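Local atomic coordinates of O-ureido-L-serine synthase (Streptomyces lavendulae, PDB entry 3X44), a protein that catalyses the pyridoxal-phosphate-dependent addition of hydroxyurea to O-acetyl-L-serine, giving O-ureido-L-serine for biosynthesis of the antibiotic D-cycloserine. Residues Arg141-Pro146 / Leu222-Val227; Arg248-Arg253 / Ala268-Ala273. The protein carries 1 engineered substitution. All blocks are in the same frame, centred on the assembly; numbering follows the deposited sequence.

Contact 1 of 2, residues Arg141-Pro146 / Leu222-Val227; sequences RQFDNP and LAPNFV. With PUS ((E)-O-(carbamoylamino)-N-({3-hydroxy-2-methyl-5-[(phosphonooxy)methyl]pyridin-4-yl}methylidene)-L-serine), chain C.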
ATOM      1  N   ARG A 141      29.721 -12.629   0.990  1.00 17.09           N
ATOM      2  CA  ARG A 141      30.615 -11.623   1.584  1.00 17.21           C
ATOM      3  C   ARG A 141      29.819 -10.455   2.139  1.00 15.14           C
ATOM      4  O   ARG A 141      30.077  -9.306   1.794  1.00 17.75           O
ATOM      5  CB  ARG A 141      31.615 -11.099   0.545  1.00 16.37           C
ATOM      6  CG  ARG A 141      32.276 -12.176  -0.275  1.00 19.65           C
ATOM      7  CD  ARG A 141      33.609 -11.702  -0.841  1.00 23.61           C
ATOM      8  NE  ARG A 141      34.421 -12.837  -1.277  1.00 30.59           N
ATOM      9  CZ  ARG A 141      35.245 -13.523  -0.487  1.00 32.27           C
ATOM     10  NH1 ARG A 141      35.380 -13.192   0.791  1.00 31.60           N
ATOM     11  NH2 ARG A 141      35.929 -14.549  -0.974  1.00 34.93           N
ATOM     12  N   GLN A 142      28.862 -10.751   3.013  1.00 17.17           N
ATOM     13  CA  GLN A 142      28.008  -9.715   3.577  1.00 18.64           C
ATOM     14  C   GLN A 142      28.717  -8.548   4.262  1.00 18.88           C
ATOM     15  O   GLN A 142      28.166  -7.452   4.341  1.00 21.39           O
ATOM     16  CB  GLN A 142      26.978 -10.342   4.535  1.00 18.76           C
ATOM     17  CG  GLN A 142      27.545 -11.009   5.791  1.00 18.71           C
ATOM     18  CD  GLN A 142      26.480 -11.179   6.872  1.00 18.05           C
ATOM     19  OE1 GLN A 142      25.577 -10.350   6.996  1.00 17.45           O
ATOM     20  NE2 GLN A 142      26.580 -12.254   7.652  1.00 16.63           N
ATOM     21  N   PHE A 143      29.934  -8.761   4.748  1.00 18.34           N
ATOM     22  CA  PHE A 143      30.655  -7.683   5.428  1.00 20.48           C
ATOM     23  C   PHE A 143      31.411  -6.753   4.493  1.00 23.27           C
ATOM     24  O   PHE A 143      31.927  -5.714   4.924  1.00 22.53           O
ATOM     25  CB  PHE A 143      31.644  -8.261   6.437  1.00 17.60           C
ATOM     26  CG  PHE A 143      30.997  -9.044   7.532  1.00 20.83           C
ATOM     27  CD1 PHE A 143      30.416  -8.393   8.619  1.00 20.20           C
ATOM     28  CD2 PHE A 143      30.982 -10.438   7.497  1.00 17.75           C
ATOM     29  CE1 PHE A 143      29.838  -9.116   9.651  1.00 17.90           C
ATOM     30  CE2 PHE A 143      30.405 -11.166   8.525  1.00 18.22           C
ATOM     31  CZ  PHE A 143      29.831 -10.507   9.605  1.00 18.53           C
ATOM     32  N   ASP A 144      31.475  -7.120   3.217  1.00 22.06           N
ATOM     33  CA  ASP A 144      32.207  -6.315   2.245  1.00 24.19           C
ATOM     34  C   ASP A 144      31.433  -6.036   0.959  1.00 21.62           C
ATOM     35  O   ASP A 144      31.854  -5.221   0.135  1.00 21.59           O
ATOM     36  CB  ASP A 144      33.522  -7.014   1.896  1.00 25.42           C
ATOM     37  CG  ASP A 144      34.459  -7.120   3.084  1.00 30.77           C
ATOM     38  OD1 ASP A 144      35.096  -6.101   3.430  1.00 30.20           O
ATOM     39  OD2 ASP A 144      34.559  -8.223   3.667  1.00 29.92           O
ATOM     40  N   ASN A 145      30.303  -6.704   0.788  1.00 18.57           N
ATOM     41  CA  ASN A 145      29.515  -6.524  -0.419  1.00 20.02           C
ATOM     42  C   ASN A 145      28.734  -5.219  -0.465  1.00 18.55           C
ATOM     43  O   ASN A 145      27.818  -5.001   0.333  1.00 19.74           O
ATOM     44  CB  ASN A 145      28.557  -7.701  -0.602  1.00 18.76           C
ATOM     45  CG  ASN A 145      28.036  -7.799  -2.012  1.00 16.36           C
ATOM     46  OD1 ASN A 145      27.921  -6.793  -2.706  1.00 17.40           O
ATOM     47  ND2 ASN A 145      27.713  -9.013  -2.448  1.00 18.28           N
ATOM     48  N   PRO A 146      29.077  -4.341  -1.421  1.00 20.76           N
ATOM     49  CA  PRO A 146      28.421  -3.043  -1.602  1.00 19.57           C
ATOM     50  C   PRO A 146      26.912  -3.198  -1.792  1.00 18.77           C
ATOM     51  O   PRO A 146      26.147  -2.285  -1.487  1.00 19.24           O
ATOM     52  CB  PRO A 146      29.094  -2.469  -2.845  1.00 20.88           C
ATOM     53  CG  PRO A 146      30.410  -3.171  -2.923  1.00 20.85           C
ATOM     54  CD  PRO A 146      30.146  -4.553  -2.416  1.00 21.26           C
ATOM     55  N   LEU A 222      24.703  -8.715  16.416  1.00 17.62           N
ATOM     56  CA  LEU A 222      25.570  -7.544  16.494  1.00 17.76           C
ATOM     57  C   LEU A 222      27.033  -7.841  16.762  1.00 18.57           C
ATOM     58  O   LEU A 222      27.420  -8.953  17.147  1.00 15.93           O
ATOM     59  CB  LEU A 222      25.104  -6.596  17.603  1.00 18.48           C
ATOM     60  CG  LEU A 222      23.630  -6.209  17.689  1.00 18.87           C
ATOM     61  CD1 LEU A 222      23.432  -5.238  18.842  1.00 19.57           C
ATOM     62  CD2 LEU A 222      23.195  -5.577  16.380  1.00 18.36           C
ATOM     63  N   ALA A 223      27.822  -6.794  16.550  1.00 17.70           N
ATOM     64  CA  ALA A 223      29.245  -6.762  16.809  1.00 19.41           C
ATOM     65  C   ALA A 223      30.146  -7.938  16.462  1.00 18.05           C
ATOM     66  O   ALA A 223      30.463  -8.767  17.319  1.00 18.35           O
ATOM     67  CB  ALA A 223      29.456  -6.387  18.270  1.00 19.33           C
ATOM     68  N   PRO A 224      30.559  -8.037  15.190  1.00 19.27           N
ATOM     69  CA  PRO A 224      31.452  -9.130  14.788  1.00 19.54           C
ATOM     70  C   PRO A 224      32.829  -8.735  15.355  1.00 22.02           C
ATOM     71  O   PRO A 224      33.030  -7.575  15.726  1.00 21.83           O
ATOM     72  CB  PRO A 224      31.413  -9.072  13.268  1.00 20.20           C
ATOM     73  CG  PRO A 224      31.156  -7.625  12.971  1.00 16.58           C
ATOM     74  CD  PRO A 224      30.189  -7.183  14.047  1.00 16.71           C
ATOM     75  N   ASN A 225      33.776  -9.668  15.433  1.00 24.64           N
ATOM     76  CA  ASN A 225      35.082  -9.323  15.996  1.00 22.95           C
ATOM     77  C   ASN A 225      36.072  -8.683  15.019  1.00 23.69           C
ATOM     78  O   ASN A 225      37.241  -9.069  14.957  1.00 22.96           O
ATOM     79  CB  ASN A 225      35.722 -10.548  16.667  1.00 24.36           C
ATOM     80  CG  ASN A 225      35.728 -11.776  15.778  1.00 22.51           C
ATOM     81  OD1 ASN A 225      35.002 -11.848  14.787  1.00 20.07           O
ATOM     82  ND2 ASN A 225      36.557 -12.755  16.135  1.00 21.26           N
ATOM     83  N   PHE A 226      35.588  -7.698  14.270  1.00 21.25           N
ATOM     84  CA  PHE A 226      36.396  -6.945  13.313  1.00 22.01           C
ATOM     85  C   PHE A 226      35.540  -5.786  12.802  1.00 24.51           C
ATOM     86  O   PHE A 226      34.318  -5.773  13.004  1.00 23.57           O
ATOM     87  CB  PHE A 226      36.851  -7.833  12.139  1.00 19.94           C
ATOM     88  CG  PHE A 226      35.720  -8.510  11.397  1.00 20.54           C
ATOM     89  CD1 PHE A 226      35.422  -9.851  11.625  1.00 18.29           C
ATOM     90  CD2 PHE A 226      34.952  -7.803  10.470  1.00 19.35           C
ATOM     91  CE1 PHE A 226      34.369 -10.488  10.941  1.00 14.73           C
ATOM     92  CE2 PHE A 226      33.901  -8.427   9.784  1.00 16.84           C
ATOM     93  CZ  PHE A 226      33.612  -9.773  10.023  1.00 18.06           C
ATOM     94  N   VAL A 227      36.172  -4.799  12.172  1.00 20.89           N
ATOM     95  CA  VAL A 227      35.432  -3.661  11.628  1.00 21.18           C
ATOM     96  C   VAL A 227      35.110  -4.001  10.170  1.00 21.79           C
ATOM     97  O   VAL A 227      36.015  -4.147   9.341  1.00 19.35           O
ATOM     98  CB  VAL A 227      36.260  -2.358  11.679  1.00 19.16           C
ATOM     99  CG1 VAL A 227      35.442  -1.203  11.115  1.00 16.07           C
ATOM    100  CG2 VAL A 227      36.684  -2.060  13.114  1.00 19.52           C
TER
HETATM  101  N   PUS C 400      22.821 -10.105  11.089  1.00 20.82           N
HETATM  102  CA  PUS C 400      23.838 -10.607  10.079  1.00 22.23           C
HETATM  103  CB  PUS C 400      25.303 -10.235  10.503  1.00 21.18           C
HETATM  104  OG  PUS C 400      25.618 -10.832  11.841  1.00 24.28           O
HETATM  105  ND  PUS C 400      27.019 -11.170  11.945  1.00 25.49           N
HETATM  106  CE  PUS C 400      27.761 -10.643  12.944  1.00 24.50           C
HETATM  107  NZ2 PUS C 400      27.343  -9.538  13.587  1.00 23.66           N
HETATM  108  OZ1 PUS C 400      28.788 -11.155  13.257  1.00 25.91           O
HETATM  109  C   PUS C 400      23.706 -12.141   9.965  1.00 22.51           C
HETATM  110  O   PUS C 400      22.681 -12.669  10.297  1.00 22.53           O
HETATM  111  OT  PUS C 400      24.624 -12.803   9.544  1.00 22.02           O
HETATM  112  C2  PUS C 400      19.979  -8.636  14.179  1.00 15.85           C
HETATM  113  C3  PUS C 400      20.802  -9.166  13.077  1.00 15.79           C
HETATM  114  C4  PUS C 400      21.751  -8.269  12.406  1.00 17.56           C
HETATM  115  C5  PUS C 400      21.827  -6.869  12.840  1.00 19.05           C
HETATM  116  C6  PUS C 400      20.957  -6.431  13.942  1.00 16.00           C
HETATM  117  C2A PUS C 400      19.027  -9.534  14.917  1.00 16.63           C
HETATM  118  C4A PUS C 400      22.751  -8.800  11.403  1.00 19.39           C
HETATM  119  C5A PUS C 400      22.782  -5.884  12.182  1.00 15.90           C
HETATM  120  N1  PUS C 400      20.094  -7.313  14.555  1.00 18.81           N
HETATM  121  O3  PUS C 400      20.635 -10.435  12.657  1.00 17.29           O
HETATM  122  O1P PUS C 400      24.156  -6.233   9.481  1.00 16.14           O
HETATM  123  O2P PUS C 400      22.819  -4.414   8.783  1.00 15.48           O
HETATM  124  O3P PUS C 400      24.302  -4.150  10.622  1.00 17.15           O
HETATM  125  O4P PUS C 400      22.305  -5.513  10.845  1.00 16.71           O
HETATM  126  P   PUS C 400      23.403  -5.079   9.933  1.00 17.48           P
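Gln-142 NE2 spends its hydrogens on two acceptors: the carboxylate oxygen OT of PUS and the backbone carbonyl of Cys-69. The bond from Gln-142 NE2 to PUS OT is 2.8 Å long and nearly straight, with 174° at the hydrogen. Beyond CG the glutamine chain runs out extended, which carries the amide to the ligand, and its other end, Gln-142 OE1, lies 3.5 Å from PUS CA. Two acceptors on NE2 probably fix which end of the amide faces the carboxylate.

Next along the chain, Phe-143 is sandwiched. Gln-142 CG covers one face of its ring toward the rim, while Phe-226 comes edge-on to the opposite face, with Phe-226 CZ over the ring centre. This is a T-shaped pair, centroids 4.8 Å apart and planes at 78°. Phe-226 achieves it with CG lodged between its own backbone N and carbonyl carbon (chi1 56°), which sends the far end of its ring into the Phe-143 face. Pro-224 joins obliquely, its CG 3.9 Å from Phe-143 CE1. Helix 120-135 also touches Phe-226, through Ser-121, Lys-122 and Asn-125.

The ureido arm of the ligand runs along this apolar group: Phe-143 CZ meets PUS ND at its ring edge at 3.7 Å, and Pro-224 CB is 3.4 Å from PUS OZ1. At the cofactor end of the ligand, Leu-222 CD2 approaches PUS C6, also at 3.4 Å. The cofactor-carrying lysine is here the engineered Ala-43, and the product is bound as an external aldimine, probably because no lysine can displace it. From these two segments, a nearly straight hydrogen bond helps hold the amino-acid carboxylate, whereas the ureido group receives van der Waals contact from the phenylalanine edge and the proline.

Contact 2 of 2, residues Arg248-Arg253 / Ala268-Ala273; sequences RDTSRR and ATVATA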
ATOM      1  N   ARG A 248      17.714  -7.127  26.748  1.00 18.44           N
ATOM      2  CA  ARG A 248      16.838  -8.273  26.952  1.00 19.84           C
ATOM      3  C   ARG A 248      15.570  -7.848  27.687  1.00 20.79           C
ATOM      4  O   ARG A 248      14.459  -8.240  27.320  1.00 20.80           O
ATOM      5  CB  ARG A 248      17.586  -9.339  27.767  1.00 23.26           C
ATOM      6  CG  ARG A 248      16.996 -10.732  27.691  1.00 20.75           C
ATOM      7  CD  ARG A 248      15.883 -10.929  28.713  1.00 22.27           C
ATOM      8  NE  ARG A 248      16.235 -10.446  30.046  1.00 17.09           N
ATOM      9  CZ  ARG A 248      16.798 -11.193  30.991  1.00 19.95           C
ATOM     10  NH1 ARG A 248      17.080 -12.465  30.754  1.00 20.21           N
ATOM     11  NH2 ARG A 248      17.069 -10.671  32.180  1.00 17.02           N
ATOM     12  N   ASP A 249      15.746  -7.039  28.725  1.00 21.21           N
ATOM     13  CA  ASP A 249      14.623  -6.555  29.520  1.00 21.58           C
ATOM     14  C   ASP A 249      13.742  -5.609  28.709  1.00 21.74           C
ATOM     15  O   ASP A 249      12.526  -5.568  28.892  1.00 21.59           O
ATOM     16  CB  ASP A 249      15.139  -5.827  30.763  1.00 22.06           C
ATOM     17  CG  ASP A 249      15.769  -6.766  31.772  1.00 26.34           C
ATOM     18  OD1 ASP A 249      16.382  -6.262  32.734  1.00 27.98           O
ATOM     19  OD2 ASP A 249      15.650  -8.003  31.607  1.00 26.96           O
ATOM     20  N   THR A 250      14.355  -4.850  27.808  1.00 20.07           N
ATOM     21  CA  THR A 250      13.599  -3.911  26.993  1.00 17.99           C
ATOM     22  C   THR A 250      12.770  -4.650  25.940  1.00 20.57           C
ATOM     23  O   THR A 250      11.667  -4.215  25.584  1.00 20.61           O
ATOM     24  CB  THR A 250      14.548  -2.886  26.349  1.00 19.27           C
ATOM     25  OG1 THR A 250      15.328  -2.266  27.384  1.00 18.03           O
ATOM     26  CG2 THR A 250      13.776  -1.818  25.621  1.00 13.42           C
ATOM     27  N   SER A 251      13.289  -5.777  25.457  1.00 21.86           N
ATOM     28  CA  SER A 251      12.560  -6.585  24.479  1.00 21.23           C
ATOM     29  C   SER A 251      11.326  -7.158  25.184  1.00 20.13           C
ATOM     30  O   SER A 251      10.239  -7.248  24.608  1.00 17.32           O
ATOM     31  CB  SER A 251      13.437  -7.734  23.974  1.00 23.00           C
ATOM     32  OG  SER A 251      12.644  -8.794  23.464  1.00 21.81           O
ATOM     33  N   ARG A 252      11.513  -7.544  26.439  1.00 19.16           N
ATOM     34  CA  ARG A 252      10.431  -8.095  27.241  1.00 21.62           C
ATOM     35  C   ARG A 252       9.350  -7.045  27.406  1.00 20.54           C
ATOM     36  O   ARG A 252       8.163  -7.326  27.221  1.00 20.82           O
ATOM     37  CB  ARG A 252      10.952  -8.519  28.622  1.00 21.04           C
ATOM     38  CG  ARG A 252      11.686  -9.847  28.617  1.00 20.85           C
ATOM     39  CD  ARG A 252      12.064 -10.305  30.022  1.00 23.53           C
ATOM     40  NE  ARG A 252      12.554 -11.679  30.006  1.00 23.96           N
ATOM     41  CZ  ARG A 252      13.116 -12.299  31.039  1.00 25.25           C
ATOM     42  NH1 ARG A 252      13.270 -11.672  32.198  1.00 24.33           N
ATOM     43  NH2 ARG A 252      13.536 -13.550  30.904  1.00 24.10           N
ATOM     44  N   ARG A 253       9.773  -5.828  27.742  1.00 19.62           N
ATOM     45  CA  ARG A 253       8.853  -4.714  27.953  1.00 21.30           C
ATOM     46  C   ARG A 253       8.057  -4.380  26.695  1.00 22.45           C
ATOM     47  O   ARG A 253       6.874  -4.031  26.763  1.00 19.17           O
ATOM     48  CB  ARG A 253       9.629  -3.470  28.417  1.00 21.53           C
ATOM     49  CG  ARG A 253      10.118  -3.528  29.875  1.00 18.96           C
ATOM     50  CD  ARG A 253      10.522  -2.135  30.384  1.00 19.94           C
ATOM     51  NE  ARG A 253       9.408  -1.189  30.277  1.00 19.75           N
ATOM     52  CZ  ARG A 253       9.539   0.134  30.311  1.00 21.63           C
ATOM     53  NH1 ARG A 253      10.738   0.685  30.450  1.00 20.58           N
ATOM     54  NH2 ARG A 253       8.472   0.905  30.189  1.00 21.63           N
ATOM     55  N   ALA A 268      17.724  -3.650  22.321  1.00 18.92           N
ATOM     56  CA  ALA A 268      18.886  -2.789  22.518  1.00 19.68           C
ATOM     57  C   ALA A 268      18.645  -1.390  21.964  1.00 18.95           C
ATOM     58  O   ALA A 268      18.805  -0.404  22.680  1.00 19.48           O
ATOM     59  CB  ALA A 268      20.125  -3.412  21.861  1.00 18.57           C
ATOM     60  N   THR A 269      18.257  -1.310  20.691  1.00 19.64           N
ATOM     61  CA  THR A 269      18.007  -0.024  20.041  1.00 17.66           C
ATOM     62  C   THR A 269      16.929   0.776  20.771  1.00 19.07           C
ATOM     63  O   THR A 269      17.093   1.969  21.018  1.00 17.91           O
ATOM     64  CB  THR A 269      17.590  -0.204  18.563  1.00 16.06           C
ATOM     65  OG1 THR A 269      16.397  -0.992  18.493  1.00 17.74           O
ATOM     66  CG2 THR A 269      18.694  -0.903  17.779  1.00 20.07           C
ATOM     67  N   VAL A 270      15.830   0.118  21.123  1.00 15.61           N
ATOM     68  CA  VAL A 270      14.764   0.795  21.844  1.00 16.32           C
ATOM     69  C   VAL A 270      15.282   1.330  23.179  1.00 16.39           C
ATOM     70  O   VAL A 270      14.984   2.468  23.555  1.00 16.36           O
ATOM     71  CB  VAL A 270      13.590  -0.151  22.108  1.00 14.65           C
ATOM     72  CG1 VAL A 270      12.558   0.529  23.020  1.00 13.00           C
ATOM     73  CG2 VAL A 270      12.963  -0.558  20.786  1.00 12.76           C
ATOM     74  N   ALA A 271      16.047   0.496  23.888  1.00 16.97           N
ATOM     75  CA  ALA A 271      16.625   0.856  25.181  1.00 18.00           C
ATOM     76  C   ALA A 271      17.459   2.123  25.037  1.00 20.09           C
ATOM     77  O   ALA A 271      17.325   3.071  25.813  1.00 17.38           O
ATOM     78  CB  ALA A 271      17.498  -0.289  25.703  1.00 22.15           C
ATOM     79  N   THR A 272      18.313   2.137  24.022  1.00 20.34           N
ATOM     80  CA  THR A 272      19.158   3.291  23.771  1.00 18.58           C
ATOM     81  C   THR A 272      18.292   4.514  23.504  1.00 20.52           C
ATOM     82  O   THR A 272      18.523   5.583  24.072  1.00 15.22           O
ATOM     83  CB  THR A 272      20.071   3.049  22.560  1.00 18.02           C
ATOM     84  OG1 THR A 272      21.133   2.164  22.946  1.00 20.25           O
ATOM     85  CG2 THR A 272      20.663   4.363  22.060  1.00 16.03           C
ATOM     86  N   ALA A 273      17.293   4.345  22.639  1.00 22.03           N
ATOM     87  CA  ALA A 273      16.390   5.434  22.287  1.00 21.82           C
ATOM     88  C   ALA A 273      15.671   5.984  23.517  1.00 23.49           C
ATOM     89  O   ALA A 273      15.497   7.202  23.655  1.00 21.24           O
ATOM     90  CB  ALA A 273      15.367   4.949  21.262  1.00 22.24           C
TER
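Both segments are interior turns of helices, 248-253 in helix 244-257 and 268-273 in helix 264-278, and the two backbones come close at one point, where Thr-250 CA and Ala-271 CA are 5.9 Å apart. An approach this short is consistent with the small side chains, a threonine and an alanine, that meet there. No hydrogen bond crosses between the segments; the contact is made by Thr-250 set against Ala-271 and Val-270.

Thr-250 is the residue that reaches over, and its two branches divide the work. Its methyl, anti to the backbone N, extends to the far helix: Thr-250 CG2 lies 3.7 Å from Val-270 CG1, and equally 3.7 Å from the backbone nitrogen Ala-271 N. On the valine side it is the CG1 branch, itself anti to the backbone N of Val-270 (chi1 173°), that meets this methyl, with Val-270 CB close behind at 3.9 Å from Thr-250 CG2. The hydroxyl branch sits beside its own backbone N (chi1 -54°), from where Thr-250 OG1 can bond back to the carbonyl of Thr-246, one turn earlier. That bond, within its own helix, gives the buried oxygen a partner; toward the Ala-271 methyl it makes only a van der Waals contact, with Thr-250 OG1 3.4 Å from Ala-271 CB. The same methyl carbon, Ala-271 CB, lies 4.0 Å from Thr-250 CB.

Carbonyls of Phe-301, Leu-302 and Asp-304 receive N-H groups from Arg-248 and Arg-252 and join the chain after strand 285-290 to helix 244-257. Helix 264-278 is the inner member of the pair: it rests on the large mixed sheet through Ala-268, Thr-269, Val-270, Ala-271 and Thr-272, which touch strands 197-203, 238-242 and 285-290, while helix 244-257 packs against it.

The two contacts lie on opposite sides of the chain's centre, 24 Å apart between their own centres, yet their nearest atoms are only about 5 Å apart, without touching. Contact 1 forms part of the active-site wall, where residues of both its segments meet PUS directly. Contact 2 stands farther out: the side chain of Val-270 is about 12 Å from PUS and about 9 Å from that of Ser-265. Its tie to the ligand is indirect, through helix 264-278, where Ser-265 OG is hydrogen-bonded to PUS. Contact 1 thus meets the carboxylate, the ureido arm and, through Leu-222, the pyridine ring, while contact 2 packs the helix that carries a cofactor-binding serine.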